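Local coordinates for protein hydrazine synthase subunit alpha (Candidatus Kuenenia stuttgartiensis, PDB 5C2V) that works within the hydrazine synthase complex, where this heme c subunit condenses hydroxylamine with ammonia to form hydrazine, at residues Phe34-Arg39 / Lys373-Pro378; Gly56-Leu61 / Leu69-Asn74; Arg355-Ile360 / Asn379-Gln384. One frame throughout, in Å; residues are numbered along the deposited sequence.

Contact 1 (Phe34-Arg39 / Lys373-Pro378); sequences FTQSPR and KVYDDP. With CA (calcium ion), chain B.
Phe34 and Gln36, alternate residues of strand 31-37 whose CB bonds both head for segment 373-378, meet the ring of Tyr375. The aromatic contact comes first: Phe34 CZ lies 3.5 Å from Tyr375 CD2, the ring centroids are 5.8 Å apart and the rings meet obliquely, planes at 41°. With CG of Tyr375 anti to the backbone N (chi1 -177°), the ring is carried to Phe34, and it also meets Phe62 of strand 58-63. The amide of Gln36 comes to the edge of the Tyr375 ring, NE2 being 3.3 Å from CE2, while its OE1 accepts a bond from Arg58 NE. The chain turns a corner at Val374; Val374 and Tyr375 both face Ile360, a classic beta bulge.

The one hydrogen bond between the segments is Arg39 NH1 to Pro378 O (2.9 Å). NH1 lies in the plane of the Pro378 carbonyl, but the N-H...O angle is a bent 144° and the oxygen is tilted from the guanidinium plane. Arg39 NH2 bonds weakly to Arg355 O of a second copy of this subunit.

Calcium is coordinated by Asp376 OD2 (2.4 Å) and Asp377 O (2.3 Å), with Phe358, Trp380 and Asp382 completing the site. Together, the contacts at Tyr375, the Arg39 bond at Pro378 and the two calcium ligands between them probably restrict the course of residues 375-378.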
loop_
_atom_site.group_PDB
_atom_site.type_symbol
_atom_site.label_atom_id
_atom_site.label_comp_id
_atom_site.label_asym_id
_atom_site.label_seq_id
_atom_site.Cartn_x
_atom_site.Cartn_y
_atom_site.Cartn_z
ATOM N N PHE D 34 -18.882 35.318 -3.332
ATOM C CA PHE D 34 -17.646 34.546 -3.220
ATOM C C PHE D 34 -16.575 35.229 -2.374
ATOM O O PHE D 34 -16.637 36.430 -2.111
ATOM C CB PHE D 34 -17.083 34.218 -4.610
ATOM C CG PHE D 34 -16.713 35.423 -5.427
ATOM C CD1 PHE D 34 -15.425 35.931 -5.396
ATOM C CD2 PHE D 34 -17.648 36.033 -6.249
ATOM C CE1 PHE D 34 -15.079 37.033 -6.156
ATOM C CE2 PHE D 34 -17.309 37.136 -7.010
ATOM C CZ PHE D 34 -16.023 37.636 -6.963
ATOM N N THR D 35 -15.597 34.435 -1.950
ATOM C CA THR D 35 -14.519 34.902 -1.089
ATOM C C THR D 35 -13.272 35.267 -1.887
ATOM O O THR D 35 -12.836 34.518 -2.767
ATOM C CB THR D 35 -14.141 33.834 -0.040
ATOM O OG1 THR D 35 -15.310 33.438 0.690
ATOM C CG2 THR D 35 -13.101 34.373 0.931
ATOM N N GLN D 36 -12.708 36.428 -1.571
ATOM C CA GLN D 36 -11.435 36.857 -2.131
ATOM C C GLN D 36 -10.370 36.883 -1.043
ATOM O O GLN D 36 -10.540 37.539 -0.012
ATOM C CB GLN D 36 -11.559 38.237 -2.778
ATOM C CG GLN D 36 -12.410 38.266 -4.033
ATOM C CD GLN D 36 -12.463 39.644 -4.662
ATOM O OE1 GLN D 36 -12.370 40.658 -3.970
ATOM N NE2 GLN D 36 -12.607 39.687 -5.981
ATOM N N SER D 37 -9.274 36.168 -1.277
ATOM C CA SER D 37 -8.182 36.102 -0.313
ATOM C C SER D 37 -6.898 36.658 -0.914
ATOM O O SER D 37 -6.669 36.522 -2.111
ATOM C CB SER D 37 -7.967 34.660 0.153
ATOM O OG SER D 37 -9.099 34.177 0.857
ATOM N N PRO D 38 -6.058 37.300 -0.089
ATOM C CA PRO D 38 -4.765 37.777 -0.595
ATOM C C PRO D 38 -3.927 36.601 -1.077
ATOM O O PRO D 38 -4.060 35.520 -0.503
ATOM C CB PRO D 38 -4.127 38.445 0.630
ATOM C CG PRO D 38 -5.264 38.710 1.569
ATOM C CD PRO D 38 -6.243 37.606 1.338
ATOM N N ARG D 39 -3.075 36.779 -2.082
ATOM C CA ARG D 39 -2.285 35.636 -2.507
ATOM C C ARG D 39 -1.007 35.663 -1.694
ATOM O O ARG D 39 -0.068 36.401 -1.990
ATOM C CB ARG D 39 -1.981 35.700 -4.006
ATOM C CG ARG D 39 -3.166 36.093 -4.874
ATOM C CD ARG D 39 -2.714 36.498 -6.270
ATOM N NE ARG D 39 -1.831 35.505 -6.874
ATOM C CZ ARG D 39 -1.272 35.632 -8.072
ATOM N NH1 ARG D 39 -1.500 36.717 -8.802
ATOM N NH2 ARG D 39 -0.482 34.676 -8.542
ATOM N N LYS D 373 -14.715 32.028 -18.140
ATOM C CA LYS D 373 -14.425 32.810 -16.942
ATOM C C LYS D 373 -15.649 33.560 -16.423
ATOM O O LYS D 373 -16.430 34.108 -17.200
ATOM C CB LYS D 373 -13.296 33.806 -17.225
ATOM C CG LYS D 373 -12.884 34.645 -16.024
ATOM C CD LYS D 373 -11.925 35.756 -16.420
ATOM C CE LYS D 373 -12.581 36.736 -17.380
ATOM N NZ LYS D 373 -11.657 37.839 -17.764
ATOM N N VAL D 374 -15.811 33.578 -15.104
ATOM C CA VAL D 374 -16.837 34.401 -14.477
ATOM C C VAL D 374 -16.212 35.708 -14.003
ATOM O O VAL D 374 -16.432 36.764 -14.595
ATOM C CB VAL D 374 -17.504 33.681 -13.289
ATOM C CG1 VAL D 374 -18.571 34.565 -12.660
ATOM C CG2 VAL D 374 -18.100 32.355 -13.739
ATOM N N TYR D 375 -15.434 35.630 -12.929
ATOM C CA TYR D 375 -14.655 36.770 -12.460
ATOM C C TYR D 375 -13.277 36.322 -11.981
ATOM O O TYR D 375 -13.169 35.488 -11.081
ATOM C CB TYR D 375 -15.401 37.499 -11.341
ATOM C CG TYR D 375 -14.702 38.739 -10.829
ATOM C CD1 TYR D 375 -14.774 39.939 -11.526
ATOM C CD2 TYR D 375 -13.978 38.714 -9.644
ATOM C CE1 TYR D 375 -14.140 41.076 -11.060
ATOM C CE2 TYR D 375 -13.341 39.845 -9.170
ATOM C CZ TYR D 375 -13.425 41.023 -9.882
ATOM O OH TYR D 375 -12.793 42.153 -9.414
ATOM N N ASP D 376 -12.225 36.872 -12.578
ATOM C CA ASP D 376 -10.873 36.606 -12.099
ATOM C C ASP D 376 -10.089 37.900 -11.912
ATOM O O ASP D 376 -9.763 38.590 -12.878
ATOM C CB ASP D 376 -10.131 35.674 -13.060
ATOM C CG ASP D 376 -8.763 35.265 -12.537
ATOM O OD1 ASP D 376 -7.912 34.856 -13.355
ATOM O OD2 ASP D 376 -8.536 35.352 -11.311
ATOM N N ASP D 377 -9.780 38.212 -10.659
ATOM C CA ASP D 377 -8.948 39.358 -10.325
ATOM C C ASP D 377 -7.521 38.861 -10.154
ATOM O O ASP D 377 -7.287 37.919 -9.406
ATOM C CB ASP D 377 -9.453 40.043 -9.049
ATOM C CG ASP D 377 -8.831 41.413 -8.821
ATOM O OD1 ASP D 377 -7.713 41.670 -9.312
ATOM O OD2 ASP D 377 -9.466 42.241 -8.136
ATOM N N PRO D 378 -6.566 39.471 -10.871
ATOM C CA PRO D 378 -5.153 39.099 -10.729
ATOM C C PRO D 378 -4.593 39.364 -9.329
ATOM O O PRO D 378 -3.560 38.798 -8.971
ATOM C CB PRO D 378 -4.455 39.982 -11.766
ATOM C CG PRO D 378 -5.504 40.255 -12.789
ATOM C CD PRO D 378 -6.784 40.374 -12.015
HETATM CA CA CA B . -7.949 35.736 -9.045
#

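Contact 2 (Gly56-Leu61 / Leu69-Asn74). With BET (trimethyl glycine), chain C.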
loop_
_atom_site.group_PDB
_atom_site.type_symbol
_atom_site.label_atom_id
_atom_site.label_comp_id
_atom_site.label_asym_id
_atom_site.label_seq_id
_atom_site.Cartn_x
_atom_site.Cartn_y
_atom_site.Cartn_z
ATOM N N GLY D 56 -7.128 38.701 6.089
ATOM C CA GLY D 56 -7.184 39.770 5.110
ATOM C C GLY D 56 -8.089 39.460 3.931
ATOM O O GLY D 56 -7.939 40.042 2.858
ATOM N N SER D 57 -9.035 38.548 4.133
ATOM C CA SER D 57 -9.942 38.141 3.064
ATOM C C SER D 57 -11.316 38.777 3.205
ATOM O O SER D 57 -11.794 39.011 4.316
ATOM C CB SER D 57 -10.086 36.622 3.025
ATOM O OG SER D 57 -8.820 36.009 2.886
ATOM N N ARG D 58 -11.949 39.052 2.071
ATOM C CA ARG D 58 -13.255 39.697 2.071
ATOM C C ARG D 58 -14.293 38.875 1.314
ATOM O O ARG D 58 -13.964 38.164 0.366
ATOM C CB ARG D 58 -13.151 41.097 1.464
ATOM C CG ARG D 58 -12.756 41.100 -0.004
ATOM C CD ARG D 58 -12.381 42.492 -0.476
ATOM N NE ARG D 58 -12.271 42.560 -1.929
ATOM C CZ ARG D 58 -11.842 43.626 -2.597
ATOM N NH1 ARG D 58 -11.473 44.717 -1.939
ATOM N NH2 ARG D 58 -11.777 43.600 -3.921
ATOM N N ILE D 59 -15.546 38.968 1.745
ATOM C CA ILE D 59 -16.647 38.320 1.042
ATOM C C ILE D 59 -17.358 39.339 0.163
ATOM O O ILE D 59 -17.738 40.412 0.630
ATOM C CB ILE D 59 -17.653 37.686 2.015
ATOM C CG1 ILE D 59 -16.951 36.668 2.914
ATOM C CG2 ILE D 59 -18.797 37.034 1.255
ATOM C CD1 ILE D 59 -17.879 35.957 3.860
ATOM N N VAL D 60 -17.532 39.005 -1.111
ATOM C CA VAL D 60 -18.075 39.962 -2.067
ATOM C C VAL D 60 -19.254 39.423 -2.875
ATOM O O VAL D 60 -19.400 38.209 -3.072
ATOM C CB VAL D 60 -16.988 40.437 -3.051
ATOM C CG1 VAL D 60 -15.914 41.227 -2.318
ATOM C CG2 VAL D 60 -16.379 39.253 -3.776
ATOM N N LEU D 61 -20.086 40.353 -3.338
ATOM C CA LEU D 61 -21.233 40.050 -4.186
ATOM C C LEU D 61 -21.006 40.586 -5.595
ATOM O O LEU D 61 -20.603 41.738 -5.777
ATOM C CB LEU D 61 -22.512 40.646 -3.593
ATOM C CG LEU D 61 -23.798 40.522 -4.412
ATOM C CD1 LEU D 61 -24.135 39.064 -4.677
ATOM C CD2 LEU D 61 -24.950 41.219 -3.701
ATOM N N LEU D 69 -19.346 44.801 -8.757
ATOM C CA LEU D 69 -18.824 44.094 -7.590
ATOM C C LEU D 69 -18.955 44.942 -6.325
ATOM O O LEU D 69 -18.698 46.145 -6.348
ATOM C CB LEU D 69 -17.362 43.703 -7.814
ATOM C CG LEU D 69 -16.703 42.861 -6.719
ATOM C CD1 LEU D 69 -17.432 41.536 -6.556
ATOM C CD2 LEU D 69 -15.233 42.632 -7.029
ATOM N N LYS D 70 -19.351 44.310 -5.222
ATOM C CA LYS D 70 -19.539 45.025 -3.960
ATOM C C LYS D 70 -19.006 44.244 -2.756
ATOM O O LYS D 70 -19.230 43.038 -2.640
ATOM C CB LYS D 70 -21.021 45.348 -3.752
ATOM C CG LYS D 70 -21.328 46.041 -2.434
ATOM C CD LYS D 70 -22.815 46.313 -2.277
ATOM C CE LYS D 70 -23.112 46.975 -0.941
ATOM N NZ LYS D 70 -24.563 47.266 -0.772
ATOM N N VAL D 71 -18.311 44.944 -1.861
ATOM C CA VAL D 71 -17.763 44.339 -0.650
ATOM C C VAL D 71 -18.709 44.503 0.539
ATOM O O VAL D 71 -18.953 45.617 1.000
ATOM C CB VAL D 71 -16.397 44.949 -0.276
ATOM C CG1 VAL D 71 -15.888 44.354 1.028
ATOM C CG2 VAL D 71 -15.389 44.737 -1.397
ATOM N N LEU D 72 -19.252 43.387 1.016
ATOM C CA LEU D 72 -20.181 43.386 2.146
ATOM C C LEU D 72 -19.487 43.411 3.511
ATOM O O LEU D 72 -20.003 43.983 4.473
ATOM C CB LEU D 72 -21.105 42.165 2.064
ATOM C CG LEU D 72 -22.257 42.211 1.053
ATOM C CD1 LEU D 72 -21.762 42.094 -0.383
ATOM C CD2 LEU D 72 -23.283 41.133 1.351
ATOM N N THR D 73 -18.317 42.787 3.581
ATOM C CA THR D 73 -17.652 42.471 4.846
ATOM C C THR D 73 -16.654 43.519 5.336
ATOM O O THR D 73 -15.869 43.243 6.244
ATOM C CB THR D 73 -16.940 41.114 4.769
ATOM O OG1 THR D 73 -16.150 41.049 3.576
ATOM C CG2 THR D 73 -17.970 39.995 4.757
ATOM N N ASN D 74 -16.671 44.703 4.728
ATOM C CA ASN D 74 -15.696 45.761 5.012
ATOM C C ASN D 74 -15.484 46.048 6.504
ATOM O O ASN D 74 -14.453 46.597 6.890
ATOM C CB ASN D 74 -16.124 47.059 4.319
ATOM C CG ASN D 74 -15.270 47.392 3.111
ATOM O OD1 ASN D 74 -14.082 47.069 3.066
ATOM N ND2 ASN D 74 -15.871 48.049 2.125
HETATM N N BET C . -10.347 44.338 4.185
HETATM C CA BET C . -10.200 45.640 3.407
HETATM C C BET C . -10.230 45.331 1.816
HETATM O O BET C . -9.121 45.498 1.250
HETATM O OXT BET C . -11.345 44.977 1.369
HETATM C C1 BET C . -9.721 44.485 5.560
HETATM C C2 BET C . -9.649 43.180 3.470
HETATM C C3 BET C . -11.814 44.022 4.411
#
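Thr73 meets Ile59 at the open end of this beta hairpin, its hydroxyl on the backbone and its methyl on the side chain. Ile59 N donates to Thr73 OG1 at 2.8 Å, a bond of 156° at the hydrogen; the hydroxyl sits between backbone N and carbonyl carbon (chi1 49°), which turns OG1 onto the strand and sets Thr73 CG2 3.6 Å from Ile59 CB. Here a threonine side chain takes the place of a backbone acceptor, consistent with a chain that has left the extended course by Leu72 (psi -33°). Regular antiparallel pairing lies further on: Leu61 and Lys70 form a hydrogen-bonded pair, Leu61 N to Lys70 O and Lys70 N to Leu61 O both measuring 2.9 Å, and Val60 faces Val71 in a non-hydrogen-bonded pair. Leu72 N adds a weak bond to Ile59 O.

Two apolar groups flank this ladder. On the face of Val60 and Val71, Val60 CG1 touches Val71 CG2 at 3.7 Å, and Leu69 CD1 reaches Val60 CB. Toward the other face, Leu72 CD1 packs on Leu61 CB.

Arg58 forms a partly exposed wall of the trimethyl glycine pocket, its NE held by Gln36. Val71 CG2 lies over one face of the guanidinium, toward its rim, while the ligand's OXT lies at the edge, in plane; the bond from Arg58 NH1 to OXT is weak at 3.3 Å. Gly56 O and Asn74 OD1 also lie beside the ligand, 3.6 Å from its C2 and 3.8 Å from its OXT. The solvent side belongs to Asn74 and Lys70, which runs extended and outward, its NZ bonded to Asp111 O.

Strand 69-71 lies at one edge of a four-stranded antiparallel sheet within this chain. Strand 58-63 separates it from strand 31-37, while Ile59 and Leu72 rest on strands 76-84 and 90-97 of the next sheet.

Contact 3 (Arg355-Ile360 / Asn379-Gln384); sequences RGDFGI and NWNDHQ. With CA (calcium ion), chain B.
Phe358 and Asn381 approach with their flat groups strongly inclined, the ring and amide planes lying 76° apart. The amide oxygen comes at the ring's edge, in its plane: Asn381 OD1 is 3.4 Å from Phe358 CD2, and it also takes a weak bond from Phe358 N (3.4 Å). The ring itself turns back toward strands 336-342 and 348-353, where Arg338 forms a cation-pi pair with it.

Asp382 is set differently. Its CG stands anti to the carbonyl carbon (chi1 -52°), which brings OD2 to the calcium ion at 2.4 Å, while its backbone N donates to Phe358 O at 3.0 Å. That donor stands 65° above the carbonyl plane, and the same oxygen binds the calcium at 2.4 Å; one carbonyl therefore serves both a metal and an N-H, and the cation would probably polarise it. This is the seam where the six-bladed beta-propeller closes: strand 359-364 belongs to the last blade, whereas strand 381-387 joins strand 31-37 in the sheet made with the N-terminal strands, the familiar velcro closure.

Trp380 contributes its backbone O to the metal at 2.2 Å, its CB bond directed away from segment 355-360, the indole packing on Gln36 and Pro38. Asp357 brings its carboxylate near the ion, OD1 and OD2 both 3.2 Å from it, beyond the coordinating distances. Ile360 CD1 lies against Asp382 O, whose own bond comes from Ser351 OG.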
loop_
_atom_site.group_PDB
_atom_site.type_symbol
_atom_site.label_atom_id
_atom_site.label_comp_id
_atom_site.label_asym_id
_atom_site.label_seq_id
_atom_site.Cartn_x
_atom_site.Cartn_y
_atom_site.Cartn_z
ATOM N N ARG D 355 -2.466 28.354 -14.088
ATOM C CA ARG D 355 -1.079 28.565 -13.727
ATOM C C ARG D 355 -0.921 29.228 -12.370
ATOM O O ARG D 355 0.120 29.795 -12.097
ATOM C CB ARG D 355 -0.341 29.328 -14.822
ATOM C CG ARG D 355 0.191 28.354 -15.866
ATOM C CD ARG D 355 0.751 27.103 -15.174
ATOM N NE ARG D 355 0.886 25.949 -16.060
ATOM C CZ ARG D 355 0.125 24.860 -15.980
ATOM N NH1 ARG D 355 -0.830 24.782 -15.063
ATOM N NH2 ARG D 355 0.313 23.850 -16.819
ATOM N N GLY D 356 -1.976 29.229 -11.560
ATOM C CA GLY D 356 -1.852 29.665 -10.179
ATOM C C GLY D 356 -2.568 30.902 -9.668
ATOM O O GLY D 356 -2.497 31.201 -8.474
ATOM N N ASP D 357 -3.245 31.636 -10.542
ATOM C CA ASP D 357 -4.174 32.655 -10.067
ATOM C C ASP D 357 -5.582 32.067 -9.992
ATOM O O ASP D 357 -6.187 31.758 -11.018
ATOM C CB ASP D 357 -4.156 33.886 -10.974
ATOM C CG ASP D 357 -4.872 35.071 -10.356
ATOM O OD1 ASP D 357 -4.768 35.255 -9.125
ATOM O OD2 ASP D 357 -5.545 35.814 -11.101
ATOM N N PHE D 358 -6.096 31.911 -8.775
ATOM C CA PHE D 358 -7.423 31.334 -8.572
ATOM C C PHE D 358 -8.530 32.306 -8.966
ATOM O O PHE D 358 -8.493 33.483 -8.606
ATOM C CB PHE D 358 -7.614 30.904 -7.114
ATOM C CG PHE D 358 -7.047 29.547 -6.800
ATOM C CD1 PHE D 358 -7.672 28.399 -7.261
ATOM C CD2 PHE D 358 -5.902 29.417 -6.030
ATOM C CE1 PHE D 358 -7.158 27.148 -6.973
ATOM C CE2 PHE D 358 -5.385 28.169 -5.737
ATOM C CZ PHE D 358 -6.014 27.033 -6.209
ATOM N N GLY D 359 -9.518 31.799 -9.696
ATOM C CA GLY D 359 -10.648 32.608 -10.122
ATOM C C GLY D 359 -11.919 31.789 -10.220
ATOM O O GLY D 359 -11.885 30.569 -10.094
ATOM N N ILE D 360 -13.047 32.456 -10.441
ATOM C CA ILE D 360 -14.325 31.760 -10.549
ATOM C C ILE D 360 -14.641 31.421 -12.003
ATOM O O ILE D 360 -14.592 32.287 -12.876
ATOM C CB ILE D 360 -15.472 32.596 -9.956
ATOM C CG1 ILE D 360 -15.133 33.021 -8.525
ATOM C CG2 ILE D 360 -16.774 31.813 -9.988
ATOM C CD1 ILE D 360 -14.868 31.860 -7.590
ATOM N N ASN D 379 -5.265 40.210 -8.554
ATOM C CA ASN D 379 -4.785 40.572 -7.224
ATOM C C ASN D 379 -5.399 39.743 -6.097
ATOM O O ASN D 379 -5.052 39.925 -4.930
ATOM C CB ASN D 379 -5.045 42.056 -6.956
ATOM C CG ASN D 379 -4.284 42.962 -7.903
ATOM O OD1 ASN D 379 -3.945 42.569 -9.020
ATOM N ND2 ASN D 379 -4.009 44.183 -7.460
ATOM N N TRP D 380 -6.309 38.837 -6.441
ATOM C CA TRP D 380 -7.001 38.045 -5.429
ATOM C C TRP D 380 -7.153 36.574 -5.807
ATOM O O TRP D 380 -7.389 36.232 -6.965
ATOM C CB TRP D 380 -8.394 38.625 -5.154
ATOM C CG TRP D 380 -8.400 40.020 -4.604
ATOM C CD1 TRP D 380 -8.450 41.182 -5.319
ATOM C CD2 TRP D 380 -8.380 40.401 -3.222
ATOM N NE1 TRP D 380 -8.452 42.261 -4.469
ATOM C CE2 TRP D 380 -8.410 41.808 -3.176
ATOM C CE3 TRP D 380 -8.335 39.687 -2.020
ATOM C CZ2 TRP D 380 -8.394 42.517 -1.977
ATOM C CZ3 TRP D 380 -8.320 40.393 -0.829
ATOM C CH2 TRP D 380 -8.350 41.793 -0.817
ATOM N N ASN D 381 -7.036 35.701 -4.816
ATOM C CA ASN D 381 -7.493 34.337 -4.996
ATOM C C ASN D 381 -9.001 34.356 -4.850
ATOM O O ASN D 381 -9.532 34.704 -3.792
ATOM C CB ASN D 381 -6.857 33.389 -3.981
ATOM C CG ASN D 381 -5.515 32.856 -4.438
ATOM O OD1 ASN D 381 -5.251 32.752 -5.637
ATOM N ND2 ASN D 381 -4.658 32.509 -3.483
ATOM N N ASP D 382 -9.687 33.989 -5.924
ATOM C CA ASP D 382 -11.136 34.066 -5.964
ATOM C C ASP D 382 -11.705 32.665 -5.832
ATOM O O ASP D 382 -11.611 31.860 -6.758
ATOM C CB ASP D 382 -11.596 34.733 -7.264
ATOM C CG ASP D 382 -10.906 36.069 -7.508
ATOM O OD1 ASP D 382 -10.962 36.937 -6.613
ATOM O OD2 ASP D 382 -10.292 36.249 -8.585
ATOM N N HIS D 383 -12.295 32.373 -4.676
ATOM C CA HIS D 383 -12.763 31.020 -4.408
ATOM C C HIS D 383 -14.030 31.007 -3.563
ATOM O O HIS D 383 -14.562 32.058 -3.210
ATOM C CB HIS D 383 -11.663 30.200 -3.725
ATOM C CG HIS D 383 -11.385 30.608 -2.313
ATOM N ND1 HIS D 383 -10.913 31.859 -1.975
ATOM C CD2 HIS D 383 -11.497 29.924 -1.149
ATOM C CE1 HIS D 383 -10.756 31.929 -0.665
ATOM N NE2 HIS D 383 -11.103 30.768 -0.141
ATOM N N GLN D 384 -14.500 29.803 -3.251
ATOM C CA GLN D 384 -15.762 29.594 -2.540
ATOM C C GLN D 384 -16.953 30.301 -3.192
ATOM O O GLN D 384 -17.627 31.098 -2.539
ATOM C CB GLN D 384 -15.629 30.051 -1.085
ATOM C CG GLN D 384 -14.745 29.164 -0.229
ATOM C CD GLN D 384 -14.612 29.675 1.192
ATOM O OE1 GLN D 384 -14.746 30.871 1.449
ATOM N NE2 GLN D 384 -14.349 28.767 2.126
HETATM CA CA CA B . -7.949 35.736 -9.045
#

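Contacts 1 and 3 share the calcium ion, and their centres are about 4 Å apart: segment 373-378 supplies two ligands and the two segments of contact 3 supply three. Contact 2 lies farther off, its centre about 11 Å from that of contact 1 and about 15 Å from that of contact 3. It joins contact 1 across neighbouring strands through Ser37 OG to Ser57 OG (2.7 Å). Contact 1 is tied to contact 3 by Thr35 OG1 and Gln384 OE1 (2.7 Å). Trimethyl glycine sits in the pocket of contact 2, with the Trp380 side chain of contact 3 about 4 Å away and that of Gln36 of contact 1 about 7 Å away.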